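Long-range contact in putative esterase (Uncultured bacterium, PDB 7C4D), which probably hydrolyses carboxylic ester bonds, as an esterase of the alpha/beta hydrolase fold from a marine microorganism: residues P123-H136 with K197-I209. Residues are numbered along the deposited sequence; the frame is centred on the assembly and turned at random. Where two conformers were deposited one is given.
Sequences PGKYDTTSPNVKTH and KNIINIMSGITGI
Ile-206 N donates a hydrogen bond to Pro-123 O (2.8 Å, 156° at the hydrogen), an oxygen that Gly-205 CA also approaches at 3.3 Å. Further along, Met-203 O takes a nearly straight bond from Tyr-126 N (3.0 Å, 170°) and a weaker CA-H...O approach from Lys-125. The Tyr-126 ring turns its edge to the same oxygen, while its hydroxyl bonds to Ala-122 N and Tyr-227 O. Between these two bonds the backbones nearly touch: lacking a side chain, Gly-205 can bring its CA within 3.3 Å of Lys-125 N. Lys-100 NZ, from helix 97-108, bonds both Gly-124 O and Ser-204 O, drawing the two loops together.

Beyond the backbone pairing, Met-203 reaches into helix 131-144, its flexible thioether bent at chi2 (-74°) to turn toward three residues one helical face presents. Its CG lies against Val-133 CG2, and SD sits 3.2 Å from Asn-132 ND2. The same ND2 lies 3.3 Å above the plane of the Tyr-126 ring, over its centre, so one amide nitrogen meets both sulfur and ring. The methyl CE rests over one face of the His-136 ring, 3.7 Å from the centroid, a CH-pi contact that suits a polarised S-methyl group. In-plane bonding of His-136 ND1 to Asn-132 O fixes the ring's rotation, and Ile-199 CD1 packs on His-136 CB.

At the far end Ile-206 CD1 meets Pro-123 CB. Backbone bonds thus tie the start and end of the largely helical insertion between strands 113-119 and 217-222, and the His-136 side chain, which Met-203 packs on, lies near the probable Ser-His-Asp triad without touching it.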
# COMPACT_ATOMS: atom_id res chain seq x y z
N PRO A 123 -11.78 2.14 6.05
CA PRO A 123 -11.22 1.85 7.35
C PRO A 123 -11.69 0.52 7.97
O PRO A 123 -11.03 0.01 8.86
CB PRO A 123 -11.62 3.04 8.23
CG PRO A 123 -12.34 4.01 7.34
CD PRO A 123 -12.70 3.28 6.06
N GLY A 124 -12.78 -0.06 7.48
CA GLY A 124 -13.39 -1.18 8.19
C GLY A 124 -12.90 -2.57 7.74
O GLY A 124 -12.15 -2.74 6.78
N LYS A 125 -13.37 -3.58 8.46
CA LYS A 125 -12.95 -4.96 8.27
C LYS A 125 -13.63 -5.52 7.03
O LYS A 125 -14.78 -5.20 6.77
CB LYS A 125 -13.28 -5.80 9.51
CG LYS A 125 -13.16 -7.31 9.32
CD LYS A 125 -13.70 -8.12 10.47
CE LYS A 125 -13.90 -9.57 10.08
NZ LYS A 125 -14.24 -10.42 11.24
N TYR A 126 -12.88 -6.33 6.27
CA TYR A 126 -13.39 -7.10 5.15
C TYR A 126 -13.56 -8.55 5.61
O TYR A 126 -12.66 -9.10 6.23
CB TYR A 126 -12.42 -7.01 3.97
CG TYR A 126 -12.25 -5.64 3.38
CD1 TYR A 126 -11.42 -4.70 3.98
CD2 TYR A 126 -12.96 -5.26 2.23
CE1 TYR A 126 -11.29 -3.42 3.47
CE2 TYR A 126 -12.84 -3.98 1.70
CZ TYR A 126 -12.00 -3.07 2.33
OH TYR A 126 -11.84 -1.82 1.82
N ASP A 127 -14.70 -9.19 5.31
CA ASP A 127 -14.94 -10.57 5.72
C ASP A 127 -14.70 -11.52 4.54
O ASP A 127 -14.29 -11.08 3.47
CB ASP A 127 -16.32 -10.73 6.36
CG ASP A 127 -17.45 -10.41 5.40
OD1 ASP A 127 -17.40 -10.90 4.26
OD2 ASP A 127 -18.38 -9.67 5.80
N THR A 128 -14.99 -12.82 4.74
CA THR A 128 -14.50 -13.84 3.82
C THR A 128 -15.33 -13.86 2.54
O THR A 128 -14.85 -14.38 1.53
CB THR A 128 -14.32 -15.21 4.47
OG1 THR A 128 -14.03 -15.03 5.86
CG2 THR A 128 -13.18 -16.01 3.85
N THR A 129 -16.53 -13.29 2.56
CA THR A 129 -17.40 -13.29 1.39
C THR A 129 -16.92 -12.24 0.39
O THR A 129 -17.23 -12.31 -0.79
CB THR A 129 -18.89 -13.09 1.73
OG1 THR A 129 -19.04 -12.64 3.08
CG2 THR A 129 -19.74 -14.33 1.50
N SER A 130 -16.15 -11.27 0.91
CA SER A 130 -15.68 -10.14 0.15
C SER A 130 -14.70 -10.63 -0.91
O SER A 130 -13.94 -11.56 -0.65
CB SER A 130 -15.06 -9.10 1.08
OG SER A 130 -13.71 -9.42 1.45
N PRO A 131 -14.70 -10.03 -2.12
CA PRO A 131 -13.64 -10.26 -3.11
C PRO A 131 -12.25 -9.79 -2.69
O PRO A 131 -11.25 -10.25 -3.25
CB PRO A 131 -14.11 -9.46 -4.34
CG PRO A 131 -15.59 -9.23 -4.11
CD PRO A 131 -15.75 -9.12 -2.61
N ASN A 132 -12.16 -8.88 -1.71
CA ASN A 132 -10.87 -8.51 -1.16
C ASN A 132 -10.22 -9.74 -0.52
O ASN A 132 -9.11 -10.11 -0.90
CB ASN A 132 -10.94 -7.37 -0.14
CG ASN A 132 -9.58 -6.86 0.31
OD1 ASN A 132 -8.55 -7.13 -0.30
ND2 ASN A 132 -9.56 -6.09 1.39
N VAL A 133 -10.93 -10.36 0.45
CA VAL A 133 -10.39 -11.48 1.20
C VAL A 133 -10.14 -12.65 0.24
O VAL A 133 -9.07 -13.25 0.29
CB VAL A 133 -11.26 -11.86 2.40
CG1 VAL A 133 -10.80 -13.16 3.03
CG2 VAL A 133 -11.31 -10.75 3.44
N LYS A 134 -11.07 -12.86 -0.70
CA LYS A 134 -11.02 -13.98 -1.63
C LYS A 134 -9.79 -13.88 -2.51
O LYS A 134 -9.09 -14.87 -2.72
CB LYS A 134 -12.28 -14.04 -2.49
CG LYS A 134 -13.48 -14.69 -1.85
CD LYS A 134 -14.81 -14.28 -2.46
CE LYS A 134 -15.92 -15.28 -2.21
NZ LYS A 134 -15.53 -16.32 -1.22
N THR A 135 -9.54 -12.68 -3.03
CA THR A 135 -8.47 -12.48 -3.99
C THR A 135 -7.14 -12.66 -3.29
O THR A 135 -6.24 -13.27 -3.84
CB THR A 135 -8.65 -11.20 -4.82
OG1 THR A 135 -9.81 -11.49 -5.60
CG2 THR A 135 -7.52 -10.90 -5.77
N HIS A 136 -7.04 -12.17 -2.05
CA HIS A 136 -5.83 -12.34 -1.26
C HIS A 136 -5.57 -13.82 -0.99
O HIS A 136 -4.44 -14.28 -1.14
CB HIS A 136 -5.81 -11.39 -0.06
CG HIS A 136 -5.38 -10.03 -0.50
ND1 HIS A 136 -6.22 -9.17 -1.17
CD2 HIS A 136 -4.17 -9.42 -0.49
CE1 HIS A 136 -5.57 -8.08 -1.51
NE2 HIS A 136 -4.31 -8.21 -1.12
N LYS A 197 0.41 -15.58 7.53
CA LYS A 197 0.03 -15.69 8.93
C LYS A 197 -0.36 -14.33 9.50
O LYS A 197 -0.38 -14.17 10.72
CB LYS A 197 1.18 -16.29 9.75
CG LYS A 197 1.61 -17.70 9.33
CD LYS A 197 2.54 -18.36 10.31
CE LYS A 197 2.87 -19.78 9.90
NZ LYS A 197 3.00 -20.65 11.09
N ASN A 198 -0.64 -13.35 8.61
CA ASN A 198 -1.13 -12.05 9.06
C ASN A 198 -2.35 -11.59 8.26
O ASN A 198 -2.75 -10.43 8.39
CB ASN A 198 -0.07 -10.94 9.00
CG ASN A 198 0.97 -11.02 10.08
OD1 ASN A 198 0.87 -10.32 11.10
ND2 ASN A 198 1.97 -11.86 9.86
N ILE A 199 -2.92 -12.48 7.43
CA ILE A 199 -4.04 -12.10 6.57
C ILE A 199 -5.25 -11.55 7.35
O ILE A 199 -5.99 -10.72 6.84
CB ILE A 199 -4.44 -13.23 5.60
CG1 ILE A 199 -5.26 -12.71 4.42
CG2 ILE A 199 -5.13 -14.39 6.31
CD1 ILE A 199 -4.47 -11.89 3.40
N ILE A 200 -5.47 -12.02 8.57
CA ILE A 200 -6.56 -11.50 9.38
C ILE A 200 -6.24 -10.07 9.83
O ILE A 200 -7.11 -9.21 9.85
CB ILE A 200 -6.87 -12.48 10.54
CG1 ILE A 200 -7.43 -13.82 10.05
CG2 ILE A 200 -7.75 -11.86 11.63
CD1 ILE A 200 -8.54 -13.68 9.03
N ASN A 201 -4.99 -9.86 10.28
CA ASN A 201 -4.45 -8.57 10.69
C ASN A 201 -4.59 -7.55 9.56
O ASN A 201 -4.91 -6.39 9.81
CB ASN A 201 -2.98 -8.69 11.09
CG ASN A 201 -2.78 -9.14 12.52
OD1 ASN A 201 -3.75 -9.34 13.24
ND2 ASN A 201 -1.54 -9.28 12.94
N ILE A 202 -4.37 -8.02 8.33
CA ILE A 202 -4.24 -7.17 7.17
C ILE A 202 -5.64 -6.75 6.71
O ILE A 202 -5.81 -5.62 6.23
CB ILE A 202 -3.41 -7.89 6.08
CG1 ILE A 202 -1.93 -7.95 6.44
CG2 ILE A 202 -3.62 -7.28 4.69
CD1 ILE A 202 -1.13 -8.80 5.46
N MET A 203 -6.64 -7.64 6.93
CA MET A 203 -8.00 -7.41 6.45
C MET A 203 -8.91 -6.81 7.53
O MET A 203 -10.07 -6.52 7.25
CB MET A 203 -8.68 -8.66 5.89
CG MET A 203 -7.95 -9.30 4.75
SD MET A 203 -8.15 -8.33 3.26
CE MET A 203 -6.65 -8.74 2.39
N SER A 204 -8.36 -6.54 8.72
CA SER A 204 -9.10 -6.08 9.88
C SER A 204 -9.39 -4.58 9.81
O SER A 204 -8.65 -3.82 9.18
CB SER A 204 -8.36 -6.42 11.14
OG SER A 204 -7.31 -5.49 11.32
N GLY A 205 -10.46 -4.18 10.52
CA GLY A 205 -10.97 -2.82 10.56
C GLY A 205 -10.23 -2.00 11.60
O GLY A 205 -9.66 -2.58 12.52
N ILE A 206 -10.24 -0.67 11.44
CA ILE A 206 -9.58 0.21 12.39
C ILE A 206 -10.47 0.33 13.63
O ILE A 206 -11.64 0.69 13.54
CB ILE A 206 -9.23 1.58 11.77
CG1 ILE A 206 -8.45 1.43 10.46
CG2 ILE A 206 -8.46 2.43 12.76
CD1 ILE A 206 -8.19 2.73 9.74
N THR A 207 -9.90 -0.02 14.78
CA THR A 207 -10.60 0.09 16.05
C THR A 207 -9.63 0.64 17.08
O THR A 207 -8.41 0.53 16.91
CB THR A 207 -11.27 -1.22 16.48
OG1 THR A 207 -10.69 -2.34 15.80
CG2 THR A 207 -12.78 -1.25 16.26
N GLY A 208 -10.20 1.26 18.12
CA GLY A 208 -9.48 1.66 19.31
C GLY A 208 -8.78 3.00 19.14
O GLY A 208 -7.71 3.23 19.71
N ILE A 209 -9.40 3.89 18.36
CA ILE A 209 -8.77 5.16 18.02
C ILE A 209 -9.65 6.28 18.57
O ILE A 209 -10.87 6.14 18.61
CB ILE A 209 -8.58 5.30 16.49
CG1 ILE A 209 -9.92 5.15 15.75
CG2 ILE A 209 -7.51 4.34 15.99
CD1 ILE A 209 -9.92 5.62 14.31